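Side-chain contacts in replication initiation and membrane attachment protein (Geobacillus stearothermophilus 10, PDB 5WTN), which probably takes part in primosome assembly at the start of DNA replication, as a tetramer that forms a complex with a primosomal re-initiation protein: residues A[206-209]-A[210-213]; A[245-248]-A[249-253]; A[261-264]-A[265-269]. All coordinates share one frame; numbering follows the deposited sequence.

Contact 1: residues A[206-209]-A[210-213]; sequences FDFE and LFFA
The rings of Phe206 and Phe211 meet as an offset edge-to-face pair, centroids 5.4 Å apart and planes turned 66° against each other, with Phe206 presenting its edge to the face of Phe211. The closest approach is made by the outer carbon of the first ring, Phe206 CZ, which lies 3.5 Å from Phe211 CD2. Further along the same rim, Phe206 CD2 sits over the centre of one face of Phe208. Phe212 in turn carries Phe211 CD1 on one face, offset toward the rim, while its CE1 lies in plane at the edge of Phe211. Phe208 and Phe212, one turn apart, point the same way with planes only 26° from parallel, but they are slid so far that they barely overlap; Phe208 CD1 touches Phe212 CE2 at 3.5 Å. Lys230 adds a cation-pi contact to Phe208, and Ile233 and Ala237 of helix 227-240 pack on Phe206. Alongside these rings the backbone enters the helix: Phe212 N donates to Phe208 O at 2.8 Å. With CG anti to its own N (chi1 -176°), the Asp207 carboxylate leans forward over the start of the helix, where OD2 accepts from Leu210 N at 3.1 Å, met from above the carboxylate plane. Asp207 is thus the N-cap of helix 208-217, and the residue before it packing on the fourth residue after it is a hydrophobic staple.

Contact 2: residues A[245-248]-A[249-253]; sequences LEMQ and KLVLG
Glu246 and Lys249 run side by side across one turn of helix 244-254, and their charged ends form a long salt bridge, 3.7 Å from Glu246 OE1 to Lys249 NZ. The nearest approach is not between the charges: Glu246 OE2 lies 3.6 Å from the methylene carbon Lys249 CE. Glu246 bends at chi2 (-67°), which turns the carboxylate toward the end of the lysine chain. Four residues on from Met247, Val251 offers CG2 to Met247 CG at 3.9 Å, the two side chains crossing obliquely. Gln248 and Leu252 lie side by side and point the same way, Leu252 CD1 resting against Gln248 CG at 4.0 Å. The backbone carries the usual helical bonds, Leu250 N donating to Glu246 O at 3.1 Å. Around this first shell, Trp273 NE1 donates a hydrogen bond to Glu246 OE1, the same oxygen that pairs with the lysine; Phe211 packs on Met247 and Val251, and Leu266 lies against Met247, Leu250 and Val251. With its stronger polar partner in Trp273, Glu246 probably gains only modest electrostatic help from the lysine, whereas the apolar side of the helix, with Met247 and Val251 buried, probably contributes mainly through burial.

Contact 3: residues A[261-264]-A[265-269]; sequences IDID and ALRRA
Asp262 is the N-cap of helix 263-278, and its carboxylate reaches over the first turn to Ala265. With CG anti to the backbone N (chi1 177°), the group swings toward the helix's first amides: OD2 accepts a weak bond from Ala265 N at 3.3 Å, and OD1 an even longer weak one from Asp264 N. Ala265 CB sits 3.6 Å from Asp262 OD2, so the methyl group lies beside the cap. The backbone completes the turn, Leu266 N donating to Asp262 O in the carbonyl plane at 2.9 Å. Beyond the cap, two neighbouring arginines share a first torsion but part further out. Arg267 bends at chi3 (58°): its CG stays near Ile263, 4.2 Å from Ile263 CG2, while the guanidinium leads away to the second subunit, where NH1 is hydrogen-bonded to Arg120 O of that chain. Arg268 instead remains extended from CG to NE and turns only at chi4 (96°), laying its guanidinium back along the helix so that one face lies over Asp264 O, which is offset toward the rim. Asp264 OD2 stands well out of that plane with no N-H pointing at it, so its attraction is probably one of charge alone. The arginine's link to the cap is made by water 1, which lies in plane at the guanidinium edge, accepts from Arg268 NH2 at 3.1 Å and donates to Asp262 OD2 at 2.8 Å.

The three contacts follow one another along the chain, at the start of helix 208-217, within helix 244-254 and at the start of helix 263-278. Contact 2 lies between the others: its centre is about 12 Å from that of contact 1 and about 11 Å from that of contact 3, and it touches both, whereas contacts 1 and 3 are about 18 Å apart by centres and do not meet. Helix 227-240 packs on contacts 1 and 3 too, and the four helices form one packed region. Two capped helix starts therefore flank a segment covering most of helix 244-254, and contact 3 alone among them reaches another subunit, tying this region to the tetramer.

Contact 1: residues A[206-209]-A[210-213]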
ATOM      1  N   PHE A 206      10.065 -39.676  -4.936  1.00 34.57           N
ATOM      2  CA  PHE A 206       9.148 -40.796  -5.124  1.00 35.54           C
ATOM      3  C   PHE A 206       9.555 -41.662  -6.312  1.00 35.96           C
ATOM      4  O   PHE A 206       9.871 -41.131  -7.382  1.00 38.19           O
ATOM      5  CB  PHE A 206       7.730 -40.261  -5.369  1.00 35.04           C
ATOM      6  CG  PHE A 206       6.706 -41.337  -5.600  1.00 29.51           C
ATOM      7  CD1 PHE A 206       6.176 -42.045  -4.530  1.00 27.70           C
ATOM      8  CD2 PHE A 206       6.273 -41.640  -6.879  1.00 28.53           C
ATOM      9  CE1 PHE A 206       5.238 -43.028  -4.729  1.00 28.60           C
ATOM     10  CE2 PHE A 206       5.332 -42.636  -7.086  1.00 29.96           C
ATOM     11  CZ  PHE A 206       4.817 -43.331  -6.010  1.00 31.12           C
ATOM     12  N   ASP A 207       9.474 -42.985  -6.180  1.00 30.26           N
ATOM     13  CA  ASP A 207       9.971 -43.808  -7.270  1.00 34.50           C
ATOM     14  C   ASP A 207       8.860 -44.092  -8.265  1.00 33.24           C
ATOM     15  O   ASP A 207       8.084 -45.022  -8.093  1.00 34.23           O
ATOM     16  CB  ASP A 207      10.469 -45.132  -6.686  1.00 37.23           C
ATOM     17  CG  ASP A 207      11.105 -46.052  -7.728  1.00 45.14           C
ATOM     18  OD1 ASP A 207      11.738 -47.047  -7.306  1.00 50.91           O
ATOM     19  OD2 ASP A 207      10.986 -45.798  -8.956  1.00 46.35           O
ATOM     20  N   PHE A 208       8.876 -43.374  -9.376  1.00 32.48           N
ATOM     21  CA  PHE A 208       7.832 -43.539 -10.367  1.00 35.12           C
ATOM     22  C   PHE A 208       8.060 -44.773 -11.223  1.00 40.32           C
ATOM     23  O   PHE A 208       7.108 -45.380 -11.707  1.00 42.28           O
ATOM     24  CB  PHE A 208       7.738 -42.317 -11.263  1.00 32.36           C
ATOM     25  CG  PHE A 208       7.076 -41.139 -10.620  1.00 35.48           C
ATOM     26  CD1 PHE A 208       5.701 -40.973 -10.696  1.00 35.91           C
ATOM     27  CD2 PHE A 208       7.826 -40.177  -9.968  1.00 35.01           C
ATOM     28  CE1 PHE A 208       5.094 -39.884 -10.122  1.00 34.44           C
ATOM     29  CE2 PHE A 208       7.223 -39.077  -9.398  1.00 36.24           C
ATOM     30  CZ  PHE A 208       5.858 -38.931  -9.467  1.00 35.94           C
ATOM     31  N   GLU A 209       9.324 -45.124 -11.433  1.00 42.93           N
ATOM     32  CA  GLU A 209       9.664 -46.283 -12.244  1.00 47.22           C
ATOM     33  C   GLU A 209       8.943 -47.518 -11.687  1.00 48.39           C
ATOM     34  O   GLU A 209       8.213 -48.209 -12.412  1.00 48.63           O
ATOM     35  CB  GLU A 209      11.179 -46.493 -12.252  1.00 53.27           C
ATOM     36  CG  GLU A 209      11.697 -47.442 -13.340  1.00 60.02           C
ATOM     37  CD  GLU A 209      12.918 -48.239 -12.889  1.00 68.84           C
ATOM     38  OE1 GLU A 209      13.602 -47.794 -11.940  1.00 71.98           O
ATOM     39  OE2 GLU A 209      13.185 -49.315 -13.476  1.00 69.57           O
ATOM     40  N   LEU A 210       9.128 -47.772 -10.394  1.00 43.82           N
ATOM     41  CA  LEU A 210       8.466 -48.886  -9.731  1.00 39.61           C
ATOM     42  C   LEU A 210       6.949 -48.709  -9.760  1.00 45.44           C
ATOM     43  O   LEU A 210       6.209 -49.636 -10.103  1.00 45.21           O
ATOM     44  CB  LEU A 210       8.946 -48.990  -8.290  1.00 37.51           C
ATOM     45  CG  LEU A 210       8.402 -50.205  -7.553  1.00 44.24           C
ATOM     46  CD1 LEU A 210       8.942 -51.464  -8.206  1.00 45.16           C
ATOM     47  CD2 LEU A 210       8.748 -50.160  -6.070  1.00 45.52           C
ATOM     48  N   PHE A 211       6.506 -47.506  -9.404  1.00 45.06           N
ATOM     49  CA  PHE A 211       5.090 -47.160  -9.316  1.00 39.60           C
ATOM     50  C   PHE A 211       4.337 -47.485 -10.598  1.00 41.09           C
ATOM     51  O   PHE A 211       3.297 -48.136 -10.563  1.00 42.08           O
ATOM     52  CB  PHE A 211       4.960 -45.675  -8.979  1.00 36.95           C
ATOM     53  CG  PHE A 211       3.564 -45.149  -9.075  1.00 39.62           C
ATOM     54  CD1 PHE A 211       3.103 -44.557 -10.244  1.00 41.27           C
ATOM     55  CD2 PHE A 211       2.702 -45.230  -7.991  1.00 39.37           C
ATOM     56  CE1 PHE A 211       1.798 -44.069 -10.329  1.00 41.08           C
ATOM     57  CE2 PHE A 211       1.399 -44.746  -8.078  1.00 36.33           C
ATOM     58  CZ  PHE A 211       0.951 -44.168  -9.246  1.00 34.37           C
ATOM     59  N   PHE A 212       4.868 -47.027 -11.725  1.00 45.49           N
ATOM     60  CA  PHE A 212       4.229 -47.235 -13.021  1.00 43.64           C
ATOM     61  C   PHE A 212       4.299 -48.683 -13.461  1.00 44.64           C
ATOM     62  O   PHE A 212       3.492 -49.124 -14.279  1.00 49.10           O
ATOM     63  CB  PHE A 212       4.864 -46.353 -14.088  1.00 41.87           C
ATOM     64  CG  PHE A 212       4.454 -44.915 -14.003  1.00 47.89           C
ATOM     65  CD1 PHE A 212       3.113 -44.564 -14.070  1.00 50.41           C
ATOM     66  CD2 PHE A 212       5.406 -43.909 -13.865  1.00 45.31           C
ATOM     67  CE1 PHE A 212       2.723 -43.231 -13.991  1.00 49.44           C
ATOM     68  CE2 PHE A 212       5.030 -42.577 -13.790  1.00 43.53           C
ATOM     69  CZ  PHE A 212       3.690 -42.238 -13.852  1.00 49.99           C
ATOM     70  N   ALA A 213       5.270 -49.416 -12.933  1.00 40.33           N
ATOM     71  CA  ALA A 213       5.369 -50.832 -13.231  1.00 44.76           C
ATOM     72  C   ALA A 213       4.156 -51.534 -12.620  1.00 52.72           C
ATOM     73  O   ALA A 213       3.546 -52.417 -13.239  1.00 53.29           O
ATOM     74  CB  ALA A 213       6.656 -51.399 -12.676  1.00 43.38           C
TER

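Contact 2: residues A[245-248]-A[249-253]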
ATOM      1  N   LEU A 245       4.272 -48.982  -3.596  1.00 38.18           N
ATOM      2  CA  LEU A 245       3.249 -50.031  -3.563  1.00 40.95           C
ATOM      3  C   LEU A 245       2.001 -49.515  -2.875  1.00 39.39           C
ATOM      4  O   LEU A 245       0.889 -49.772  -3.321  1.00 41.04           O
ATOM      5  CB  LEU A 245       3.749 -51.284  -2.845  1.00 46.18           C
ATOM      6  CG  LEU A 245       4.276 -52.399  -3.750  1.00 52.25           C
ATOM      7  CD1 LEU A 245       4.587 -53.657  -2.941  1.00 55.89           C
ATOM      8  CD2 LEU A 245       3.272 -52.686  -4.868  1.00 48.86           C
ATOM      9  N   GLU A 246       2.193 -48.775  -1.787  1.00 37.65           N
ATOM     10  CA  GLU A 246       1.068 -48.166  -1.097  1.00 35.20           C
ATOM     11  C   GLU A 246       0.366 -47.070  -1.925  1.00 35.33           C
ATOM     12  O   GLU A 246      -0.866 -46.978  -1.908  1.00 36.53           O
ATOM     13  CB  GLU A 246       1.480 -47.673   0.301  1.00 34.39           C
ATOM     14  CG  GLU A 246       1.837 -48.791   1.293  1.00 36.42           C
ATOM     15  CD  GLU A 246       0.644 -49.672   1.699  1.00 46.01           C
ATOM     16  OE1 GLU A 246      -0.241 -49.195   2.454  1.00 46.40           O
ATOM     17  OE2 GLU A 246       0.590 -50.854   1.280  1.00 44.75           O
ATOM     18  N   MET A 247       1.018 -46.334  -2.818  1.00 33.47           N
ATOM     19  CA  MET A 247       0.281 -45.371  -3.610  1.00 32.19           C
ATOM     20  C   MET A 247      -0.293 -45.980  -4.730  1.00 31.42           C
ATOM     21  O   MET A 247      -1.123 -45.487  -5.326  1.00 29.41           O
ATOM     22  CB  MET A 247       1.101 -44.271  -4.132  1.00 28.80           C
ATOM     23  CG  MET A 247       0.247 -43.150  -4.578  1.00 22.52           C
ATOM     24  SD  MET A 247       0.561 -41.884  -3.499  1.00  5.80           S
ATOM     25  CE  MET A 247      -0.579 -40.794  -3.807  1.00 24.12           C
ATOM     26  N   GLN A 248       0.182 -47.099  -5.024  1.00 31.33           N
ATOM     27  CA  GLN A 248      -0.520 -47.880  -6.018  1.00 34.19           C
ATOM     28  C   GLN A 248      -1.921 -48.200  -5.509  1.00 30.91           C
ATOM     29  O   GLN A 248      -2.896 -47.973  -6.223  1.00 30.46           O
ATOM     30  CB  GLN A 248       0.245 -49.155  -6.355  1.00 36.10           C
ATOM     31  CG  GLN A 248      -0.348 -49.945  -7.508  1.00 37.43           C
ATOM     32  CD  GLN A 248       0.422 -51.223  -7.789  1.00 50.42           C
ATOM     33  OE1 GLN A 248       1.647 -51.271  -7.627  1.00 55.69           O
ATOM     34  NE2 GLN A 248      -0.293 -52.272  -8.203  1.00 54.04           N
ATOM     35  N   LYS A 249      -2.021 -48.687  -4.272  1.00 29.51           N
ATOM     36  CA  LYS A 249      -3.325 -48.980  -3.683  1.00 31.15           C
ATOM     37  C   LYS A 249      -4.216 -47.742  -3.684  1.00 30.37           C
ATOM     38  O   LYS A 249      -5.310 -47.770  -4.247  1.00 27.59           O
ATOM     39  CB  LYS A 249      -3.210 -49.556  -2.266  1.00 32.98           C
ATOM     40  CG  LYS A 249      -3.183 -51.084  -2.202  1.00 41.50           C
ATOM     41  CD  LYS A 249      -3.597 -51.602  -0.809  1.00 43.39           C
ATOM     42  CE  LYS A 249      -2.870 -50.847   0.313  1.00 47.07           C
ATOM     43  NZ  LYS A 249      -3.111 -51.360   1.711  1.00 48.90           N
ATOM     44  N   LEU A 250      -3.729 -46.662  -3.077  1.00 29.08           N
ATOM     45  CA  LEU A 250      -4.477 -45.417  -2.988  1.00 27.66           C
ATOM     46  C   LEU A 250      -4.991 -44.968  -4.349  1.00 28.10           C
ATOM     47  O   LEU A 250      -6.142 -44.559  -4.491  1.00 29.08           O
ATOM     48  CB  LEU A 250      -3.597 -44.323  -2.401  1.00 27.88           C
ATOM     49  CG  LEU A 250      -2.989 -44.631  -1.037  1.00 30.34           C
ATOM     50  CD1 LEU A 250      -2.176 -43.433  -0.550  1.00 27.37           C
ATOM     51  CD2 LEU A 250      -4.080 -45.000  -0.039  1.00 26.35           C
ATOM     52  N   VAL A 251      -4.141 -45.054  -5.359  1.00 27.68           N
ATOM     53  CA  VAL A 251      -4.552 -44.627  -6.681  1.00 29.73           C
ATOM     54  C   VAL A 251      -5.662 -45.557  -7.152  1.00 27.17           C
ATOM     55  O   VAL A 251      -6.730 -45.103  -7.550  1.00 27.38           O
ATOM     56  CB  VAL A 251      -3.356 -44.563  -7.658  1.00 27.85           C
ATOM     57  CG1 VAL A 251      -3.826 -44.460  -9.094  1.00 25.60           C
ATOM     58  CG2 VAL A 251      -2.486 -43.378  -7.305  1.00 27.78           C
ATOM     59  N   LEU A 252      -5.422 -46.856  -7.039  1.00 26.29           N
ATOM     60  CA  LEU A 252      -6.395 -47.859  -7.439  1.00 27.23           C
ATOM     61  C   LEU A 252      -7.728 -47.778  -6.664  1.00 27.88           C
ATOM     62  O   LEU A 252      -8.741 -48.269  -7.129  1.00 26.77           O
ATOM     63  CB  LEU A 252      -5.788 -49.257  -7.311  1.00 25.73           C
ATOM     64  CG  LEU A 252      -4.714 -49.629  -8.342  1.00 25.85           C
ATOM     65  CD1 LEU A 252      -4.121 -51.002  -8.070  1.00 29.54           C
ATOM     66  CD2 LEU A 252      -5.281 -49.581  -9.744  1.00 24.19           C
ATOM     67  N   GLY A 253      -7.738 -47.153  -5.496  1.00 26.12           N
ATOM     68  CA  GLY A 253      -8.964 -47.068  -4.743  1.00 24.47           C
ATOM     69  C   GLY A 253      -9.829 -45.916  -5.200  1.00 29.19           C
ATOM     70  O   GLY A 253     -11.051 -45.960  -5.068  1.00 33.89           O
TER

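Contact 3: residues A[261-264]-A[265-269]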
ATOM      1  N   ILE A 261      -8.257 -39.948 -12.429  1.00 36.93           N
ATOM      2  CA  ILE A 261      -7.935 -39.923 -11.007  1.00 35.61           C
ATOM      3  C   ILE A 261      -8.318 -38.589 -10.380  1.00 34.91           C
ATOM      4  O   ILE A 261      -7.856 -37.533 -10.812  1.00 36.93           O
ATOM      5  CB  ILE A 261      -6.438 -40.171 -10.784  1.00 35.19           C
ATOM      6  CG1 ILE A 261      -6.046 -41.511 -11.392  1.00 33.31           C
ATOM      7  CG2 ILE A 261      -6.097 -40.144  -9.304  1.00 31.18           C
ATOM      8  CD1 ILE A 261      -4.571 -41.757 -11.384  1.00 29.87           C
ATOM      9  N   ASP A 262      -9.161 -38.628  -9.359  1.00 37.69           N
ATOM     10  CA  ASP A 262      -9.557 -37.389  -8.710  1.00 40.36           C
ATOM     11  C   ASP A 262      -8.566 -37.085  -7.604  1.00 39.97           C
ATOM     12  O   ASP A 262      -8.439 -37.842  -6.637  1.00 40.59           O
ATOM     13  CB  ASP A 262     -10.966 -37.482  -8.140  1.00 41.89           C
ATOM     14  CG  ASP A 262     -11.370 -36.225  -7.400  1.00 46.24           C
ATOM     15  OD1 ASP A 262     -10.908 -35.129  -7.803  1.00 47.97           O
ATOM     16  OD2 ASP A 262     -12.143 -36.334  -6.419  1.00 49.21           O
ATOM     17  N   ILE A 263      -7.869 -35.967  -7.751  1.00 38.50           N
ATOM     18  CA  ILE A 263      -6.792 -35.616  -6.846  1.00 35.42           C
ATOM     19  C   ILE A 263      -7.317 -35.312  -5.452  1.00 37.20           C
ATOM     20  O   ILE A 263      -6.682 -35.660  -4.456  1.00 37.71           O
ATOM     21  CB  ILE A 263      -5.989 -34.440  -7.399  1.00 34.98           C
ATOM     22  CG1 ILE A 263      -5.297 -34.856  -8.701  1.00 35.90           C
ATOM     23  CG2 ILE A 263      -4.971 -33.971  -6.395  1.00 34.10           C
ATOM     24  CD1 ILE A 263      -4.441 -33.777  -9.318  1.00 37.33           C
ATOM     25  N   ASP A 264      -8.484 -34.674  -5.389  1.00 42.91           N
ATOM     26  CA  ASP A 264      -9.173 -34.446  -4.119  1.00 42.07           C
ATOM     27  C   ASP A 264      -9.360 -35.763  -3.361  1.00 40.06           C
ATOM     28  O   ASP A 264      -9.015 -35.858  -2.188  1.00 39.30           O
ATOM     29  CB  ASP A 264     -10.520 -33.747  -4.355  1.00 43.99           C
ATOM     30  CG  ASP A 264     -10.439 -32.220  -4.198  1.00 53.67           C
ATOM     31  OD1 ASP A 264      -9.344 -31.632  -4.393  1.00 48.96           O
ATOM     32  OD2 ASP A 264     -11.488 -31.609  -3.875  1.00 57.61           O
ATOM     33  N   ALA A 265      -9.865 -36.784  -4.050  1.00 40.72           N
ATOM     34  CA  ALA A 265     -10.081 -38.107  -3.457  1.00 38.73           C
ATOM     35  C   ALA A 265      -8.774 -38.814  -3.082  1.00 39.80           C
ATOM     36  O   ALA A 265      -8.695 -39.475  -2.041  1.00 39.20           O
ATOM     37  CB  ALA A 265     -10.876 -38.967  -4.396  1.00 38.30           C
ATOM     38  N   LEU A 266      -7.763 -38.688  -3.941  1.00 36.71           N
ATOM     39  CA  LEU A 266      -6.427 -39.196  -3.648  1.00 33.31           C
ATOM     40  C   LEU A 266      -5.853 -38.551  -2.389  1.00 31.58           C
ATOM     41  O   LEU A 266      -5.324 -39.242  -1.530  1.00 30.69           O
ATOM     42  CB  LEU A 266      -5.497 -38.934  -4.827  1.00 29.09           C
ATOM     43  CG  LEU A 266      -4.078 -39.484  -4.705  1.00 25.62           C
ATOM     44  CD1 LEU A 266      -4.092 -40.989  -4.585  1.00 30.65           C
ATOM     45  CD2 LEU A 266      -3.252 -39.088  -5.893  1.00 26.09           C
ATOM     46  N   ARG A 267      -5.969 -37.228  -2.286  1.00 32.43           N
ATOM     47  CA  ARG A 267      -5.514 -36.498  -1.106  1.00 32.06           C
ATOM     48  C   ARG A 267      -6.129 -37.042   0.177  1.00 34.47           C
ATOM     49  O   ARG A 267      -5.424 -37.235   1.166  1.00 36.30           O
ATOM     50  CB  ARG A 267      -5.784 -34.983  -1.238  1.00 35.95           C
ATOM     51  CG  ARG A 267      -4.850 -34.253  -2.234  1.00 33.27           C
ATOM     52  CD  ARG A 267      -5.100 -32.732  -2.346  1.00 33.27           C
ATOM     53  NE  ARG A 267      -4.984 -31.999  -1.074  1.00 33.47           N
ATOM     54  CZ  ARG A 267      -5.028 -30.667  -0.972  1.00 32.10           C
ATOM     55  NH1 ARG A 267      -5.167 -29.928  -2.071  1.00 28.58           N
ATOM     56  NH2 ARG A 267      -4.923 -30.066   0.219  1.00 30.08           N
ATOM     57  N   ARG A 268      -7.433 -37.304   0.156  1.00 37.12           N
ATOM     58  CA  ARG A 268      -8.114 -37.870   1.320  1.00 37.64           C
ATOM     59  C   ARG A 268      -7.570 -39.241   1.688  1.00 34.90           C
ATOM     60  O   ARG A 268      -7.280 -39.499   2.847  1.00 37.02           O
ATOM     61  CB  ARG A 268      -9.618 -37.977   1.072  1.00 43.55           C
ATOM     62  CG  ARG A 268     -10.289 -36.635   0.818  1.00 51.19           C
ATOM     63  CD  ARG A 268     -11.809 -36.687   0.983  1.00 52.12           C
ATOM     64  NE  ARG A 268     -12.422 -35.549   0.303  1.00 55.79           N
ATOM     65  CZ  ARG A 268     -12.919 -35.601  -0.930  1.00 57.54           C
ATOM     66  NH1 ARG A 268     -12.898 -36.750  -1.606  1.00 49.20           N
ATOM     67  NH2 ARG A 268     -13.446 -34.513  -1.487  1.00 59.48           N
ATOM     68  N   ALA A 269      -7.453 -40.114   0.693  1.00 32.82           N
ATOM     69  CA  ALA A 269      -6.933 -41.458   0.888  1.00 32.35           C
ATOM     70  C   ALA A 269      -5.560 -41.407   1.540  1.00 35.07           C
ATOM     71  O   ALA A 269      -5.276 -42.161   2.475  1.00 34.46           O
ATOM     72  CB  ALA A 269      -6.843 -42.169  -0.437  1.00 28.90           C
TER
HETATM   73  O   HOH W   1     -13.872 -35.397  -4.404  1.00 37.54           O